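Local coordinates for protein putative adenosine kinase (Schistosoma mansoni, PDB 3VAS) that probably catalyses the ATP-dependent phosphorylation of adenosine to AMP, as a ribokinase-family (pfkB) nucleoside kinase, at residues A[25-30]-A[99-104]; A[128-133]-A[160-165]; A[207-212]-A[234-239]; A[215-220]-A[240-245]. All coordinates share one frame; numbering follows the deposited sequence.

Interaction 1: residues A[25-30]-A[99-104]; sequences GYVFGM and FVCSYV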
loop_
_atom_site.group_PDB
_atom_site.type_symbol
_atom_site.label_atom_id
_atom_site.label_comp_id
_atom_site.label_asym_id
_atom_site.label_seq_id
_atom_site.Cartn_x
_atom_site.Cartn_y
_atom_site.Cartn_z
ATOM N N GLY A 25 2.139 -1.962 -19.496
ATOM C CA GLY A 25 0.930 -2.121 -18.709
ATOM C C GLY A 25 0.772 -3.514 -18.125
ATOM O O GLY A 25 -0.341 -3.973 -17.887
ATOM N N TYR A 26 1.893 -4.190 -17.899
ATOM C CA TYR A 26 1.895 -5.519 -17.298
ATOM C C TYR A 26 1.350 -5.477 -15.866
ATOM O O TYR A 26 0.694 -6.417 -15.415
ATOM C CB TYR A 26 3.319 -6.072 -17.292
ATOM C CG TYR A 26 3.417 -7.554 -17.044
ATOM C CD1 TYR A 26 3.290 -8.460 -18.090
ATOM C CD2 TYR A 26 3.653 -8.052 -15.767
ATOM C CE1 TYR A 26 3.385 -9.820 -17.869
ATOM C CE2 TYR A 26 3.752 -9.410 -15.539
ATOM C CZ TYR A 26 3.615 -10.288 -16.592
ATOM O OH TYR A 26 3.712 -11.641 -16.369
ATOM N N VAL A 27 1.630 -4.376 -15.170
ATOM C CA VAL A 27 1.233 -4.186 -13.778
ATOM C C VAL A 27 0.231 -3.042 -13.657
ATOM O O VAL A 27 0.478 -1.939 -14.142
ATOM C CB VAL A 27 2.452 -3.851 -12.886
ATOM C CG1 VAL A 27 2.009 -3.553 -11.460
ATOM C CG2 VAL A 27 3.467 -4.988 -12.912
ATOM N N PHE A 28 -0.896 -3.311 -13.006
ATOM C CA PHE A 28 -1.941 -2.307 -12.824
ATOM C C PHE A 28 -2.227 -2.082 -11.346
ATOM O O PHE A 28 -2.381 -3.036 -10.585
ATOM C CB PHE A 28 -3.232 -2.736 -13.535
ATOM C CG PHE A 28 -4.386 -1.779 -13.341
ATOM C CD1 PHE A 28 -4.644 -0.789 -14.276
ATOM C CD2 PHE A 28 -5.215 -1.879 -12.230
ATOM C CE1 PHE A 28 -5.698 0.092 -14.102
ATOM C CE2 PHE A 28 -6.266 -1.002 -12.050
ATOM C CZ PHE A 28 -6.511 -0.017 -12.988
ATOM N N GLY A 29 -2.314 -0.819 -10.948
ATOM C CA GLY A 29 -2.771 -0.478 -9.614
ATOM C C GLY A 29 -3.926 0.507 -9.659
ATOM O O GLY A 29 -4.022 1.319 -10.581
ATOM N N MET A 30 -4.822 0.421 -8.683
ATOM C CA MET A 30 -5.800 1.484 -8.450
ATOM C C MET A 30 -5.783 1.821 -6.968
ATOM O O MET A 30 -5.620 0.933 -6.138
ATOM C CB MET A 30 -7.211 1.093 -8.912
ATOM C CG MET A 30 -7.848 -0.077 -8.163
ATOM S SD MET A 30 -9.637 -0.231 -8.446
ATOM C CE MET A 30 -10.295 0.906 -7.249
ATOM N N PHE A 99 6.519 2.579 -18.893
ATOM C CA PHE A 99 5.108 2.240 -19.112
ATOM C C PHE A 99 4.724 0.805 -18.764
ATOM O O PHE A 99 3.633 0.352 -19.105
ATOM C CB PHE A 99 4.673 2.574 -20.545
ATOM C CG PHE A 99 5.211 3.883 -21.053
ATOM C CD1 PHE A 99 5.868 3.950 -22.273
ATOM C CD2 PHE A 99 5.067 5.043 -20.309
ATOM C CE1 PHE A 99 6.371 5.152 -22.742
ATOM C CE2 PHE A 99 5.566 6.250 -20.773
ATOM C CZ PHE A 99 6.217 6.304 -21.992
ATOM N N VAL A 100 5.604 0.090 -18.074
ATOM C CA VAL A 100 5.258 -1.258 -17.631
ATOM C C VAL A 100 4.121 -1.219 -16.596
ATOM O O VAL A 100 3.332 -2.162 -16.492
ATOM C CB VAL A 100 6.495 -2.036 -17.097
ATOM C CG1 VAL A 100 7.118 -1.326 -15.911
ATOM C CG2 VAL A 100 6.123 -3.459 -16.727
ATOM N N CYS A 101 4.015 -0.115 -15.859
ATOM C CA CYS A 101 2.991 -0.003 -14.818
ATOM C C CYS A 101 1.888 1.003 -15.145
ATOM O O CYS A 101 2.129 2.023 -15.795
ATOM C CB CYS A 101 3.618 0.329 -13.460
ATOM S SG CYS A 101 4.711 -0.938 -12.787
ATOM N N SER A 102 0.679 0.697 -14.676
ATOM C CA SER A 102 -0.491 1.547 -14.860
ATOM C C SER A 102 -1.109 1.856 -13.504
ATOM O O SER A 102 -1.128 0.998 -12.618
ATOM C CB SER A 102 -1.539 0.841 -15.720
ATOM O OG SER A 102 -1.104 0.674 -17.053
ATOM N N TYR A 103 -1.622 3.076 -13.352
ATOM C CA TYR A 103 -2.279 3.482 -12.114
ATOM C C TYR A 103 -3.546 4.302 -12.362
ATOM O O TYR A 103 -3.571 5.187 -13.222
ATOM C CB TYR A 103 -1.320 4.272 -11.224
ATOM C CG TYR A 103 -1.932 4.736 -9.915
ATOM C CD1 TYR A 103 -1.960 3.899 -8.803
ATOM C CD2 TYR A 103 -2.468 6.015 -9.786
ATOM C CE1 TYR A 103 -2.505 4.321 -7.601
ATOM C CE2 TYR A 103 -3.018 6.453 -8.588
ATOM C CZ TYR A 103 -3.036 5.601 -7.497
ATOM O OH TYR A 103 -3.586 6.021 -6.301
ATOM N N VAL A 104 -4.582 3.996 -11.587
ATOM C CA VAL A 104 -5.845 4.726 -11.609
ATOM C C VAL A 104 -6.201 5.211 -10.203
ATOM O O VAL A 104 -6.164 4.438 -9.243
ATOM C CB VAL A 104 -6.990 3.833 -12.127
ATOM C CG1 VAL A 104 -8.347 4.493 -11.889
ATOM C CG2 VAL A 104 -6.786 3.501 -13.602
HETATM O O HOH W 1 -2.024 -1.735 -17.520
#
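Ser-102 is bound to the neighbouring strand at both ends of its backbone: its N donates to Val-27 O at 2.7 Å, and its O receives Gly-29 N at the same 2.7 Å. Val-104 N to Gly-29 O (2.9 Å) and Val-27 N to Val-100 O (3.1 Å) continue the parallel pairing. Before the strands begin, Gly-25 N reaches Phe-99 O, and a water donates to Gly-25 O while accepting from Ser-102 OG (2.6 Å).

Strands 27-40 and 101-107 lie inside the central sheet of the ribokinase-like alpha/beta fold, where strand 181-185 flanks 27-40 on its other edge. The axes of strands 27-30 and 101-104 approach to 4.6 Å and are inclined by 16°.

One face carries Phe-28, Met-30, Ser-102 and Val-104. Phe-28 has CG anti to its backbone N (chi1 177°), which lays the ring diagonally over the next strand: CD1 sits near Ser-102 CB, and CZ meets Val-104 CG2 at 3.6 Å. Helix 170-178 covers this cluster through Leu-175. On the other face, Cys-101 SG packs against Val-27 CB (3.7 Å) beneath helix 83-95, and the Tyr-103 ring passes Gly-29, with CD1 near Gly-29 O.

Interaction 2: residues A[128-133]-A[160-165]; sequences EFQIAE and CDLSLA
Gln-130, on strand 126-131 of the ribokinase-like core, spans the gap to segment 160-165 with its terminal amide. That segment is the connection from strand 150-157 to helix 164-167, and Ser-163 is the N-cap of the helix.

The close-packed part centres on this amide. The side chain is fully stretched, with CG anti to the backbone N (chi1 179°) and the chain straight beyond it, which brings its end against the backbone of residues 161-163. OE1 accepts Ser-163 N at 3.1 Å, in the carbonyl plane and on a lone pair. The other end of the amide, NE2, donates to Asp-161 O, but the angle at the hydrogen is only 121° and the bond is weak. The two bonds together limit rotation of the amide about its CG-CD bond. OE1 also lies 3.2 Å from Leu-162 CA and 3.7 Å from Leu-162 CD1. The Ser-163 hydroxyl stands beside the amide while capping His-166 N, and the Leu-162 side chain turns inward onto Met-30.

Toward Glu-133, which is exposed, direct side-chain contacts thin out, although the backbones stay close. Ala-132 CB comes only to 4.1 Å from Asp-161 OD2, and Glu-133 touches the other segment hardly at all. A water bridges the two segments, accepting from Glu-133 N at 2.8 Å and donating to Asp-161 OD2 at 2.6 Å.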
loop_
_atom_site.group_PDB
_atom_site.type_symbol
_atom_site.label_atom_id
_atom_site.label_comp_id
_atom_site.label_asym_id
_atom_site.label_seq_id
_atom_site.Cartn_x
_atom_site.Cartn_y
_atom_site.Cartn_z
ATOM N N GLU A 128 -4.402 7.060 -15.509
ATOM C CA GLU A 128 -5.688 7.577 -15.952
ATOM C C GLU A 128 -6.443 8.073 -14.727
ATOM O O GLU A 128 -7.250 7.348 -14.141
ATOM C CB GLU A 128 -6.495 6.508 -16.692
ATOM C CG GLU A 128 -5.996 6.203 -18.096
ATOM C CD GLU A 128 -6.227 7.348 -19.076
ATOM O OE1 GLU A 128 -7.059 8.238 -18.792
ATOM O OE2 GLU A 128 -5.575 7.353 -20.141
ATOM N N PHE A 129 -6.157 9.307 -14.329
ATOM C CA PHE A 129 -6.776 9.877 -13.141
ATOM C C PHE A 129 -8.213 10.278 -13.404
ATOM O O PHE A 129 -8.544 10.786 -14.474
ATOM C CB PHE A 129 -5.997 11.099 -12.652
ATOM C CG PHE A 129 -4.705 10.763 -11.970
ATOM C CD1 PHE A 129 -4.701 10.269 -10.673
ATOM C CD2 PHE A 129 -3.495 10.943 -12.620
ATOM C CE1 PHE A 129 -3.515 9.958 -10.038
ATOM C CE2 PHE A 129 -2.305 10.634 -11.990
ATOM C CZ PHE A 129 -2.314 10.141 -10.699
ATOM N N GLN A 130 -9.067 10.034 -12.420
ATOM C CA GLN A 130 -10.392 10.623 -12.409
ATOM C C GLN A 130 -10.257 11.950 -11.680
ATOM O O GLN A 130 -9.564 12.044 -10.666
ATOM C CB GLN A 130 -11.379 9.713 -11.680
ATOM C CG GLN A 130 -12.794 10.263 -11.588
ATOM C CD GLN A 130 -13.712 9.340 -10.817
ATOM O OE1 GLN A 130 -13.355 8.198 -10.533
ATOM N NE2 GLN A 130 -14.898 9.829 -10.469
ATOM N N ILE A 131 -10.882 12.990 -12.207
ATOM C CA ILE A 131 -10.801 14.285 -11.553
ATOM C C ILE A 131 -12.120 14.538 -10.831
ATOM O O ILE A 131 -13.196 14.418 -11.424
ATOM C CB ILE A 131 -10.454 15.428 -12.543
ATOM C CG1 ILE A 131 -8.946 15.480 -12.823
ATOM C CG2 ILE A 131 -10.847 16.771 -11.963
ATOM C CD1 ILE A 131 -8.361 14.269 -13.521
ATOM N N ALA A 132 -12.034 14.847 -9.541
ATOM C CA ALA A 132 -13.224 15.101 -8.743
ATOM C C ALA A 132 -13.858 16.442 -9.108
ATOM O O ALA A 132 -13.160 17.398 -9.449
ATOM C CB ALA A 132 -12.887 15.057 -7.262
ATOM N N GLU A 133 -15.186 16.497 -9.050
ATOM C CA GLU A 133 -15.922 17.741 -9.243
ATOM C C GLU A 133 -15.499 18.776 -8.207
ATOM O O GLU A 133 -15.422 18.475 -7.016
ATOM C CB GLU A 133 -17.423 17.484 -9.132
ATOM C CG GLU A 133 -18.039 16.862 -10.371
ATOM C CD GLU A 133 -18.297 17.884 -11.459
ATOM O OE1 GLU A 133 -18.498 17.481 -12.626
ATOM O OE2 GLU A 133 -18.306 19.095 -11.146
ATOM N N CYS A 160 -12.183 9.641 -2.561
ATOM C CA CYS A 160 -13.462 8.967 -2.332
ATOM C C CYS A 160 -14.322 8.887 -3.584
ATOM O O CYS A 160 -15.118 7.957 -3.738
ATOM C CB CYS A 160 -14.264 9.677 -1.238
ATOM S SG CYS A 160 -13.554 9.534 0.405
ATOM N N ASP A 161 -14.166 9.865 -4.471
ATOM C CA ASP A 161 -15.008 9.966 -5.659
ATOM C C ASP A 161 -14.642 8.974 -6.760
ATOM O O ASP A 161 -15.292 8.944 -7.806
ATOM C CB ASP A 161 -15.001 11.396 -6.209
ATOM C CG ASP A 161 -16.034 12.285 -5.537
ATOM O OD1 ASP A 161 -16.465 11.963 -4.409
ATOM O OD2 ASP A 161 -16.417 13.310 -6.140
ATOM N N LEU A 162 -13.608 8.168 -6.531
ATOM C CA LEU A 162 -13.228 7.141 -7.497
ATOM C C LEU A 162 -14.396 6.182 -7.699
ATOM O O LEU A 162 -14.898 5.591 -6.740
ATOM C CB LEU A 162 -11.992 6.383 -7.024
ATOM C CG LEU A 162 -11.546 5.200 -7.885
ATOM C CD1 LEU A 162 -11.048 5.667 -9.254
ATOM C CD2 LEU A 162 -10.481 4.412 -7.150
ATOM N N SER A 163 -14.839 6.042 -8.944
ATOM C CA SER A 163 -16.064 5.302 -9.218
ATOM C C SER A 163 -15.868 4.160 -10.199
ATOM O O SER A 163 -14.920 4.144 -10.978
ATOM C CB SER A 163 -17.146 6.240 -9.752
ATOM O OG SER A 163 -16.778 6.759 -11.015
ATOM N N LEU A 164 -16.793 3.210 -10.154
ATOM C CA LEU A 164 -16.812 2.106 -11.096
ATOM C C LEU A 164 -17.037 2.637 -12.511
ATOM O O LEU A 164 -16.532 2.070 -13.482
ATOM C CB LEU A 164 -17.912 1.114 -10.710
ATOM C CG LEU A 164 -17.936 -0.246 -11.405
ATOM C CD1 LEU A 164 -16.582 -0.941 -11.297
ATOM C CD2 LEU A 164 -19.037 -1.113 -10.814
ATOM N N ALA A 165 -17.791 3.732 -12.619
ATOM C CA ALA A 165 -18.047 4.368 -13.906
ATOM C C ALA A 165 -16.766 4.819 -14.601
ATOM O O ALA A 165 -16.641 4.704 -15.821
ATOM C CB ALA A 165 -19.004 5.550 -13.744
HETATM O O HOH W 2 -16.386 13.993 -8.679
#

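Interaction 3: residues A[207-212]-A[234-239]; sequences EKLFCF and SNIVFG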
loop_
_atom_site.group_PDB
_atom_site.type_symbol
_atom_site.label_atom_id
_atom_site.label_comp_id
_atom_site.label_asym_id
_atom_site.label_seq_id
_atom_site.Cartn_x
_atom_site.Cartn_y
_atom_site.Cartn_z
ATOM N N GLU A 207 -7.014 -16.042 -14.346
ATOM C CA GLU A 207 -5.814 -16.646 -13.764
ATOM C C GLU A 207 -4.617 -15.702 -13.760
ATOM O O GLU A 207 -3.499 -16.093 -14.094
ATOM C CB GLU A 207 -5.460 -17.964 -14.461
ATOM C CG GLU A 207 -6.270 -19.157 -13.968
ATOM C CD GLU A 207 -6.072 -19.417 -12.481
ATOM O OE1 GLU A 207 -4.930 -19.729 -12.076
ATOM O OE2 GLU A 207 -7.055 -19.299 -11.716
ATOM N N LYS A 208 -4.864 -14.455 -13.383
ATOM C CA LYS A 208 -3.809 -13.463 -13.272
ATOM C C LYS A 208 -3.306 -13.392 -11.836
ATOM O O LYS A 208 -3.748 -14.156 -10.977
ATOM C CB LYS A 208 -4.312 -12.096 -13.739
ATOM C CG LYS A 208 -4.741 -12.070 -15.200
ATOM C CD LYS A 208 -5.242 -10.694 -15.610
ATOM C CE LYS A 208 -5.657 -10.664 -17.075
ATOM N NZ LYS A 208 -5.935 -9.280 -17.546
ATOM N N LEU A 209 -2.383 -12.474 -11.576
ATOM C CA LEU A 209 -1.795 -12.350 -10.247
ATOM C C LEU A 209 -2.329 -11.131 -9.506
ATOM O O LEU A 209 -2.012 -9.995 -9.857
ATOM C CB LEU A 209 -0.270 -12.269 -10.342
ATOM C CG LEU A 209 0.455 -12.378 -9.001
ATOM C CD1 LEU A 209 0.476 -13.836 -8.521
ATOM C CD2 LEU A 209 1.864 -11.805 -9.088
ATOM N N PHE A 210 -3.127 -11.369 -8.471
ATOM C CA PHE A 210 -3.693 -10.278 -7.691
ATOM C C PHE A 210 -3.020 -10.181 -6.328
ATOM O O PHE A 210 -3.069 -11.119 -5.537
ATOM C CB PHE A 210 -5.206 -10.459 -7.521
ATOM C CG PHE A 210 -5.897 -9.255 -6.928
ATOM C CD1 PHE A 210 -6.431 -8.277 -7.751
ATOM C CD2 PHE A 210 -6.000 -9.101 -5.554
ATOM C CE1 PHE A 210 -7.063 -7.167 -7.215
ATOM C CE2 PHE A 210 -6.631 -7.996 -5.009
ATOM C CZ PHE A 210 -7.160 -7.023 -5.843
ATOM N N CYS A 211 -2.409 -9.032 -6.052
ATOM C CA CYS A 211 -1.685 -8.817 -4.803
ATOM C C CYS A 211 -2.413 -7.820 -3.911
ATOM O O CYS A 211 -2.818 -6.748 -4.362
ATOM C CB CYS A 211 -0.260 -8.334 -5.090
ATOM S SG CYS A 211 0.637 -9.372 -6.283
ATOM N N PHE A 212 -2.568 -8.177 -2.639
ATOM C CA PHE A 212 -3.407 -7.422 -1.719
ATOM C C PHE A 212 -2.650 -7.108 -0.435
ATOM O O PHE A 212 -1.937 -7.960 0.096
ATOM C CB PHE A 212 -4.674 -8.229 -1.416
ATOM C CG PHE A 212 -5.639 -7.540 -0.485
ATOM C CD1 PHE A 212 -6.270 -6.363 -0.861
ATOM C CD2 PHE A 212 -5.933 -8.086 0.754
ATOM C CE1 PHE A 212 -7.162 -5.730 -0.008
ATOM C CE2 PHE A 212 -6.824 -7.460 1.618
ATOM C CZ PHE A 212 -7.441 -6.281 1.235
ATOM N N SER A 234 -7.171 -13.057 -3.829
ATOM C CA SER A 234 -5.767 -12.659 -3.812
ATOM C C SER A 234 -4.829 -13.853 -3.914
ATOM O O SER A 234 -4.995 -14.840 -3.202
ATOM C CB SER A 234 -5.453 -11.869 -2.543
ATOM O OG SER A 234 -6.270 -10.717 -2.448
ATOM N N ASN A 235 -3.848 -13.757 -4.803
ATOM C CA ASN A 235 -2.816 -14.780 -4.909
ATOM C C ASN A 235 -1.690 -14.527 -3.919
ATOM O O ASN A 235 -1.013 -15.459 -3.483
ATOM C CB ASN A 235 -2.260 -14.829 -6.328
ATOM C CG ASN A 235 -3.346 -14.963 -7.366
ATOM O OD1 ASN A 235 -3.869 -13.963 -7.868
ATOM N ND2 ASN A 235 -3.704 -16.200 -7.689
ATOM N N ILE A 236 -1.491 -13.258 -3.573
ATOM C CA ILE A 236 -0.462 -12.866 -2.613
ATOM C C ILE A 236 -1.026 -11.835 -1.636
ATOM O O ILE A 236 -1.660 -10.863 -2.051
ATOM C CB ILE A 236 0.776 -12.261 -3.319
ATOM C CG1 ILE A 236 1.328 -13.226 -4.374
ATOM C CG2 ILE A 236 1.862 -11.907 -2.307
ATOM C CD1 ILE A 236 2.575 -12.715 -5.073
ATOM N N VAL A 237 -0.803 -12.056 -0.342
ATOM C CA VAL A 237 -1.263 -11.123 0.683
ATOM C C VAL A 237 -0.095 -10.628 1.528
ATOM O O VAL A 237 0.677 -11.429 2.060
ATOM C CB VAL A 237 -2.324 -11.762 1.613
ATOM C CG1 VAL A 237 -2.777 -10.768 2.675
ATOM C CG2 VAL A 237 -3.516 -12.265 0.809
ATOM N N PHE A 238 0.032 -9.308 1.632
ATOM C CA PHE A 238 1.055 -8.680 2.455
ATOM C C PHE A 238 0.424 -8.133 3.728
ATOM O O PHE A 238 -0.703 -7.629 3.707
ATOM C CB PHE A 238 1.704 -7.506 1.711
ATOM C CG PHE A 238 2.480 -7.898 0.483
ATOM C CD1 PHE A 238 3.835 -8.178 0.565
ATOM C CD2 PHE A 238 1.863 -7.955 -0.757
ATOM C CE1 PHE A 238 4.558 -8.520 -0.561
ATOM C CE2 PHE A 238 2.585 -8.296 -1.899
ATOM C CZ PHE A 238 3.933 -8.579 -1.799
ATOM N N GLY A 239 1.161 -8.202 4.830
ATOM C CA GLY A 239 0.702 -7.627 6.081
ATOM C C GLY A 239 1.871 -7.331 6.991
ATOM O O GLY A 239 2.989 -7.770 6.729
HETATM O O HOH W 3 -5.261 -16.335 -10.064
#
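Strands 209-213 and 236-240 are parallel neighbours in the central sheet of the ribokinase-like alpha/beta fold, connected through helices 217-222 and 224-231; the contact begins where Asn-235 meets Phe-210. Here a side chain does the work of a backbone carbonyl: Asn-235 OD1 accepts Phe-210 N at 2.8 Å, almost straight at the hydrogen (175°), with the donor tilted 20° from the carbonyl plane. Asn-235 CG lies anti to its own carbonyl carbon (chi1 -52°), which carries the amide across to the neighbouring strand. Asn-235 N returns a bond to Phe-210 O, an atom that also takes a long, weak one from Ile-236 N. The amide's other end, ND2, donates to a water (2.8 Å) that in turn donates to Lys-208 O, so both halves of the Asn-235 amide are engaged.

Beyond this point the pairing is regular, with Phe-212 N bonded to Ile-236 O (2.9 Å) and Phe-238 N to Phe-212 O.

Leu-209, Cys-211 and Ile-236 form one apolar patch: Ile-236 CD1 rests 4.0 Å from Cys-211 SG, and Leu-209 CD1 lies obliquely over Asn-235 CB at 3.6 Å. The rings of Phe-210 and Phe-212 occupy the other face, below helices 189-205 and 224-231. Ser-234 stands between them; its hydroxyl is hydrogen-bonded to Met-230 O. That OG approaches the edge of the Phe-210 ring near its plane, 3.5 Å from CD2, and packs tightly against Phe-212 CB at 3.1 Å.

Interaction 4: residues A[215-220]-A[240-245]; sequences SAPFLS and NESEAE
Glu-243 lies against the backbone of Ser-215 to Pro-217, placing the start of helix 241-250 beside the start of helix 217-222. Asn-240 and Glu-243 have the spacing of the NxxE motif of the ribokinase family, which in relatives is linked to magnesium and phosphate binding; here they form a capping box.

The hydrogen bonds belong to that box. Asn-240 OD1 accepts Glu-243 N at 3.0 Å, the donor N lying nearly on the line of the Asn-240 side-chain C=O (C=O...N 176°). In return Glu-243 OE1 accepts Asn-240 N at 2.9 Å, and the donor comes from above the carboxylate plane, 58° out of it. This reciprocal pair fixes where the Glu-243 side chain lies.

Across the segments the polar contacts are close but unbonded. Glu-243 OE2 faces Ser-215 O at 2.9 Å, two acceptors meeting, and Ala-216 N at 3.4 Å presents a poor angle. Ser-215 itself is turned away, its side chain about 7 Å from the bound adenosine and its OG weakly bonded to Gly-186 N.

What joins the segments is van der Waals packing. Glu-243 CG is anti to the carbonyl carbon (chi1 -66°) and beside the backbone N, and the chain then runs extended along the 215-217 backbone, with CG 3.7 Å from Ala-216 C. The Pro-217 ring rests against Ser-242 and Glu-243: its side chain runs obliquely to that of Glu-243, with Pro-217 CD 4.0 Å from Glu-243 CG, and Pro-217 CG touches Ser-242 OG at 3.9 Å.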
loop_
_atom_site.group_PDB
_atom_site.type_symbol
_atom_site.label_atom_id
_atom_site.label_comp_id
_atom_site.label_asym_id
_atom_site.label_seq_id
_atom_site.Cartn_x
_atom_site.Cartn_y
_atom_site.Cartn_z
ATOM N N SER A 215 -2.763 -3.398 4.882
ATOM C CA SER A 215 -2.667 -1.934 4.954
ATOM C C SER A 215 -2.719 -1.278 6.344
ATOM O O SER A 215 -1.870 -0.445 6.658
ATOM C CB SER A 215 -3.671 -1.269 4.006
ATOM O OG SER A 215 -3.401 -1.637 2.666
ATOM N N ALA A 216 -3.709 -1.640 7.159
ATOM C CA ALA A 216 -3.894 -1.029 8.478
ATOM C C ALA A 216 -4.842 -1.853 9.356
ATOM O O ALA A 216 -5.786 -2.463 8.851
ATOM C CB ALA A 216 -4.423 0.395 8.331
ATOM N N PRO A 217 -4.600 -1.860 10.676
ATOM C CA PRO A 217 -5.440 -2.634 11.600
ATOM C C PRO A 217 -6.936 -2.296 11.530
ATOM O O PRO A 217 -7.748 -3.213 11.626
ATOM C CB PRO A 217 -4.869 -2.273 12.978
ATOM C CG PRO A 217 -3.450 -1.911 12.700
ATOM C CD PRO A 217 -3.492 -1.189 11.377
ATOM N N PHE A 218 -7.296 -1.027 11.356
ATOM C CA PHE A 218 -8.713 -0.656 11.352
ATOM C C PHE A 218 -9.516 -1.345 10.243
ATOM O O PHE A 218 -10.717 -1.576 10.393
ATOM C CB PHE A 218 -8.924 0.873 11.351
ATOM C CG PHE A 218 -8.649 1.548 10.026
ATOM C CD1 PHE A 218 -9.631 1.617 9.043
ATOM C CD2 PHE A 218 -7.427 2.160 9.784
ATOM C CE1 PHE A 218 -9.387 2.256 7.824
ATOM C CE2 PHE A 218 -7.175 2.805 8.570
ATOM C CZ PHE A 218 -8.156 2.851 7.589
ATOM N N LEU A 219 -8.847 -1.689 9.147
ATOM C CA LEU A 219 -9.506 -2.376 8.039
ATOM C C LEU A 219 -9.963 -3.780 8.425
ATOM O O LEU A 219 -11.090 -4.173 8.131
ATOM C CB LEU A 219 -8.601 -2.427 6.805
ATOM C CG LEU A 219 -8.355 -1.077 6.125
ATOM C CD1 LEU A 219 -7.207 -1.184 5.137
ATOM C CD2 LEU A 219 -9.623 -0.559 5.440
ATOM N N SER A 220 -9.091 -4.539 9.084
ATOM C CA SER A 220 -9.470 -5.873 9.539
ATOM C C SER A 220 -10.527 -5.831 10.639
ATOM O O SER A 220 -11.313 -6.763 10.781
ATOM C CB SER A 220 -8.249 -6.652 10.021
ATOM O OG SER A 220 -7.413 -6.973 8.924
ATOM N N ASN A 240 1.626 -6.570 8.051
ATOM C CA ASN A 240 2.624 -6.418 9.108
ATOM C C ASN A 240 2.109 -7.000 10.426
ATOM O O ASN A 240 0.987 -7.497 10.486
ATOM C CB ASN A 240 3.092 -4.960 9.257
ATOM C CG ASN A 240 1.990 -4.021 9.739
ATOM O OD1 ASN A 240 1.006 -4.443 10.343
ATOM N ND2 ASN A 240 2.162 -2.730 9.475
ATOM N N GLU A 241 2.921 -6.926 11.475
ATOM C CA GLU A 241 2.577 -7.547 12.752
ATOM C C GLU A 241 1.282 -7.010 13.385
ATOM O O GLU A 241 0.443 -7.791 13.830
ATOM C CB GLU A 241 3.749 -7.446 13.736
ATOM C CG GLU A 241 3.568 -8.288 14.994
ATOM C CD GLU A 241 4.887 -8.738 15.585
ATOM O OE1 GLU A 241 4.978 -9.908 16.014
ATOM O OE2 GLU A 241 5.836 -7.925 15.616
ATOM N N SER A 242 1.111 -5.693 13.414
ATOM C CA SER A 242 -0.086 -5.108 14.016
ATOM C C SER A 242 -1.361 -5.446 13.234
ATOM O O SER A 242 -2.429 -5.610 13.821
ATOM C CB SER A 242 0.062 -3.594 14.164
ATOM O OG SER A 242 0.259 -2.977 12.906
ATOM N N GLU A 243 -1.245 -5.555 11.913
ATOM C CA GLU A 243 -2.392 -5.927 11.083
ATOM C C GLU A 243 -2.769 -7.394 11.285
ATOM O O GLU A 243 -3.947 -7.745 11.323
ATOM C CB GLU A 243 -2.101 -5.656 9.602
ATOM C CG GLU A 243 -1.948 -4.179 9.267
ATOM C CD GLU A 243 -1.012 -3.931 8.098
ATOM O OE1 GLU A 243 -0.673 -4.902 7.389
ATOM O OE2 GLU A 243 -0.605 -2.765 7.896
ATOM N N ALA A 244 -1.758 -8.245 11.401
ATOM C CA ALA A 244 -1.980 -9.659 11.646
ATOM C C ALA A 244 -2.638 -9.845 13.012
ATOM O O ALA A 244 -3.554 -10.653 13.167
ATOM C CB ALA A 244 -0.660 -10.424 11.574
ATOM N N GLU A 245 -2.172 -9.075 13.991
ATOM C CA GLU A 245 -2.710 -9.129 15.348
ATOM C C GLU A 245 -4.183 -8.714 15.372
ATOM O O GLU A 245 -5.015 -9.387 15.975
ATOM C CB GLU A 245 -1.899 -8.228 16.280
ATOM C CG GLU A 245 -1.910 -8.666 17.733
ATOM C CD GLU A 245 -0.744 -9.577 18.074
ATOM O OE1 GLU A 245 0.397 -9.247 17.688
ATOM O OE2 GLU A 245 -0.968 -10.619 18.726
#

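How the interactions relate
Interactions 1, 2 and 3 all reach the central sheet, and interaction 4 lies just past its strand ends. Interactions 1 and 2 have centres about 17 Å apart and touch through the adjacent strands 101-107 and 126-131, where Tyr-103 O and Glu-128 N, 3.1 Å apart, probably form a hydrogen bond. Strand 181-185 separates 27-40 from 209-213, so interactions 1 and 3, with centres about 15 Å apart, stay about 7 Å apart at their nearest atoms. Along the chain, 1 closes before 2 opens and 2 before 3, whereas 3 and 4 alternate: each strand of 3 leads into one helix of 4. The chain order thus sets interaction 4 at the ends of these strands, with the Ser-215 side chain about 7 Å from adenosine.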